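Local coordinates for capsid protein VP1 (Human polyomavirus 12, PDB 6Y5Z), which probably builds the T=7 icosahedral capsid of the virus, assembling as disulfide-linked pentamers that together number 72, at residues V92-I97 with R264-Q269. Sequence-based numbering, arbitrary orientation.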
loop_
_atom_site.group_PDB
_atom_site.type_symbol
_atom_site.label_atom_id
_atom_site.label_comp_id
_atom_site.label_asym_id
_atom_site.label_seq_id
_atom_site.Cartn_x
_atom_site.Cartn_y
_atom_site.Cartn_z
ATOM N N VAL D 92 0.144 -4.072 -24.639
ATOM C CA VAL D 92 1.128 -2.976 -24.673
ATOM C C VAL D 92 2.090 -3.173 -23.521
ATOM O O VAL D 92 1.647 -3.573 -22.421
ATOM C CB VAL D 92 0.446 -1.594 -24.667
ATOM C CG1 VAL D 92 -0.508 -1.408 -23.498
ATOM C CG2 VAL D 92 1.485 -0.496 -24.707
ATOM N N LYS D 93 3.357 -2.907 -23.774
ATOM C CA LYS D 93 4.304 -2.615 -22.683
ATOM C C LYS D 93 4.508 -1.110 -22.660
ATOM O O LYS D 93 4.833 -0.524 -23.703
ATOM C CB LYS D 93 5.628 -3.337 -22.896
ATOM C CG LYS D 93 5.539 -4.846 -22.794
ATOM C CD LYS D 93 6.897 -5.462 -22.567
ATOM C CE LYS D 93 6.823 -6.939 -22.269
ATOM N NZ LYS D 93 8.145 -7.568 -22.485
ATOM N N THR D 94 4.250 -0.499 -21.525
ATOM C CA THR D 94 4.391 0.970 -21.395
ATOM C C THR D 94 5.223 1.258 -20.161
ATOM O O THR D 94 5.194 0.480 -19.195
ATOM C CB THR D 94 3.028 1.668 -21.384
ATOM O OG1 THR D 94 3.255 3.083 -21.425
ATOM C CG2 THR D 94 2.194 1.308 -20.178
ATOM N N GLU D 95 6.011 2.315 -20.258
ATOM C CA GLU D 95 7.006 2.691 -19.240
ATOM C C GLU D 95 7.061 4.210 -19.165
ATOM O O GLU D 95 7.200 4.868 -20.216
ATOM C CB GLU D 95 8.353 2.124 -19.674
ATOM C CG GLU D 95 9.472 2.462 -18.730
ATOM C CD GLU D 95 9.851 1.303 -17.865
ATOM O OE1 GLU D 95 8.949 0.785 -17.149
ATOM O OE2 GLU D 95 11.033 0.935 -17.941
ATOM N N VAL D 96 7.023 4.746 -17.961
ATOM C CA VAL D 96 7.359 6.164 -17.713
ATOM C C VAL D 96 8.856 6.199 -17.461
ATOM O O VAL D 96 9.332 5.512 -16.549
ATOM C CB VAL D 96 6.548 6.736 -16.544
ATOM C CG1 VAL D 96 6.981 8.152 -16.209
ATOM C CG2 VAL D 96 5.059 6.645 -16.839
ATOM N N ILE D 97 9.579 6.963 -18.267
ATOM C CA ILE D 97 11.070 6.991 -18.278
ATOM C C ILE D 97 11.557 8.181 -17.463
ATOM O O ILE D 97 11.029 9.266 -17.688
ATOM C CB ILE D 97 11.631 7.115 -19.708
ATOM C CG1 ILE D 97 11.143 5.992 -20.614
ATOM C CG2 ILE D 97 13.149 7.162 -19.659
ATOM C CD1 ILE D 97 11.286 4.649 -19.986
ATOM N N ARG D 264 6.767 8.985 -21.781
ATOM C CA ARG D 264 6.245 7.613 -21.725
ATOM C C ARG D 264 6.581 6.881 -23.019
ATOM O O ARG D 264 6.308 7.400 -24.116
ATOM C CB ARG D 264 4.740 7.640 -21.462
ATOM C CG ARG D 264 4.086 6.270 -21.448
ATOM C CD ARG D 264 2.623 6.354 -21.061
ATOM N NE ARG D 264 2.347 6.645 -19.651
ATOM C CZ ARG D 264 2.187 5.744 -18.684
ATOM N NH1 ARG D 264 1.905 6.134 -17.449
ATOM N NH2 ARG D 264 2.348 4.454 -18.947
ATOM N N TYR D 265 7.041 5.654 -22.860
ATOM C CA TYR D 265 7.249 4.678 -23.946
ATOM C C TYR D 265 6.026 3.780 -24.086
ATOM O O TYR D 265 5.427 3.350 -23.059
ATOM C CB TYR D 265 8.453 3.807 -23.612
ATOM C CG TYR D 265 8.759 2.723 -24.600
ATOM C CD1 TYR D 265 9.314 3.005 -25.834
ATOM C CD2 TYR D 265 8.473 1.407 -24.295
ATOM C CE1 TYR D 265 9.593 1.987 -26.741
ATOM C CE2 TYR D 265 8.796 0.377 -25.162
ATOM C CZ TYR D 265 9.317 0.669 -26.402
ATOM O OH TYR D 265 9.609 -0.403 -27.217
ATOM N N PHE D 266 5.728 3.415 -25.327
ATOM C CA PHE D 266 4.693 2.428 -25.696
ATOM C C PHE D 266 5.300 1.424 -26.659
ATOM O O PHE D 266 5.947 1.848 -27.635
ATOM C CB PHE D 266 3.500 3.058 -26.414
ATOM C CG PHE D 266 2.709 4.077 -25.631
ATOM C CD1 PHE D 266 3.181 5.373 -25.430
ATOM C CD2 PHE D 266 1.441 3.768 -25.178
ATOM C CE1 PHE D 266 2.410 6.310 -24.762
ATOM C CE2 PHE D 266 0.671 4.712 -24.515
ATOM C CZ PHE D 266 1.149 5.989 -24.325
ATOM N N ASN D 267 5.067 0.133 -26.419
ATOM C CA ASN D 267 5.322 -0.918 -27.435
ATOM C C ASN D 267 4.048 -1.740 -27.525
ATOM O O ASN D 267 3.764 -2.508 -26.596
ATOM C CB ASN D 267 6.540 -1.780 -27.116
ATOM C CG ASN D 267 6.890 -2.698 -28.272
ATOM O OD1 ASN D 267 6.022 -3.101 -29.022
ATOM N ND2 ASN D 267 8.167 -2.951 -28.490
ATOM N N VAL D 268 3.314 -1.543 -28.607
ATOM C CA VAL D 268 1.977 -2.165 -28.811
ATOM C C VAL D 268 2.115 -3.339 -29.762
ATOM O O VAL D 268 2.696 -3.174 -30.870
ATOM C CB VAL D 268 0.945 -1.148 -29.318
ATOM C CG1 VAL D 268 -0.425 -1.780 -29.516
ATOM C CG2 VAL D 268 0.860 0.035 -28.371
ATOM N N GLN D 269 1.603 -4.490 -29.342
ATOM C CA GLN D 269 1.529 -5.694 -30.198
ATOM C C GLN D 269 0.193 -5.666 -30.931
ATOM O O GLN D 269 -0.857 -5.545 -30.269
ATOM C CB GLN D 269 1.641 -6.960 -29.355
ATOM C CG GLN D 269 1.519 -8.212 -30.189
ATOM C CD GLN D 269 1.722 -9.438 -29.332
ATOM O OE1 GLN D 269 0.758 -10.083 -28.922
ATOM N NE2 GLN D 269 2.974 -9.714 -28.994
#
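Strands 83-96 and 257-276 of the VP1 jelly roll run antiparallel here, with Lys93 facing Asn267 and Glu95 facing Tyr265 as hydrogen-bonded pairs. Lys93 N gives to Asn267 O at 2.9 Å, and Tyr265 N gives to Glu95 O at 2.8 Å. Tyr265 O is gripped twice, from opposite faces of its carbonyl plane: by Glu95 N at 3.0 Å and by Thr94 OG1 at 2.7 Å. Thr94 holds its hydroxyl opposite the backbone N (chi1 -173°), where it also accepts a nearly straight bond from Arg264 NH2, 3.0 Å away and in the guanidinium plane. The Arg264 chain, extended as far as CD, bends at chi3 (-73°) to bring its head there; Val96 CG2 lies over one guanidinium face, 3.3 Å from NH1, and Asp244 forms a salt bridge with that nitrogen. Thr94 OG1 also sits above the centre of the Phe266 ring, and on the same side of the sheet Val92 CG2 meets Val268 CG2 at 3.8 Å. On the other side Glu95 reaches Tyr199 of a neighbouring subunit, and Tyr265 OH bonds Glu23. Strand 257-276, also paired with 9-26, is thus an inner strand of the antiparallel beta-sandwich characteristic of polyomavirus coat proteins.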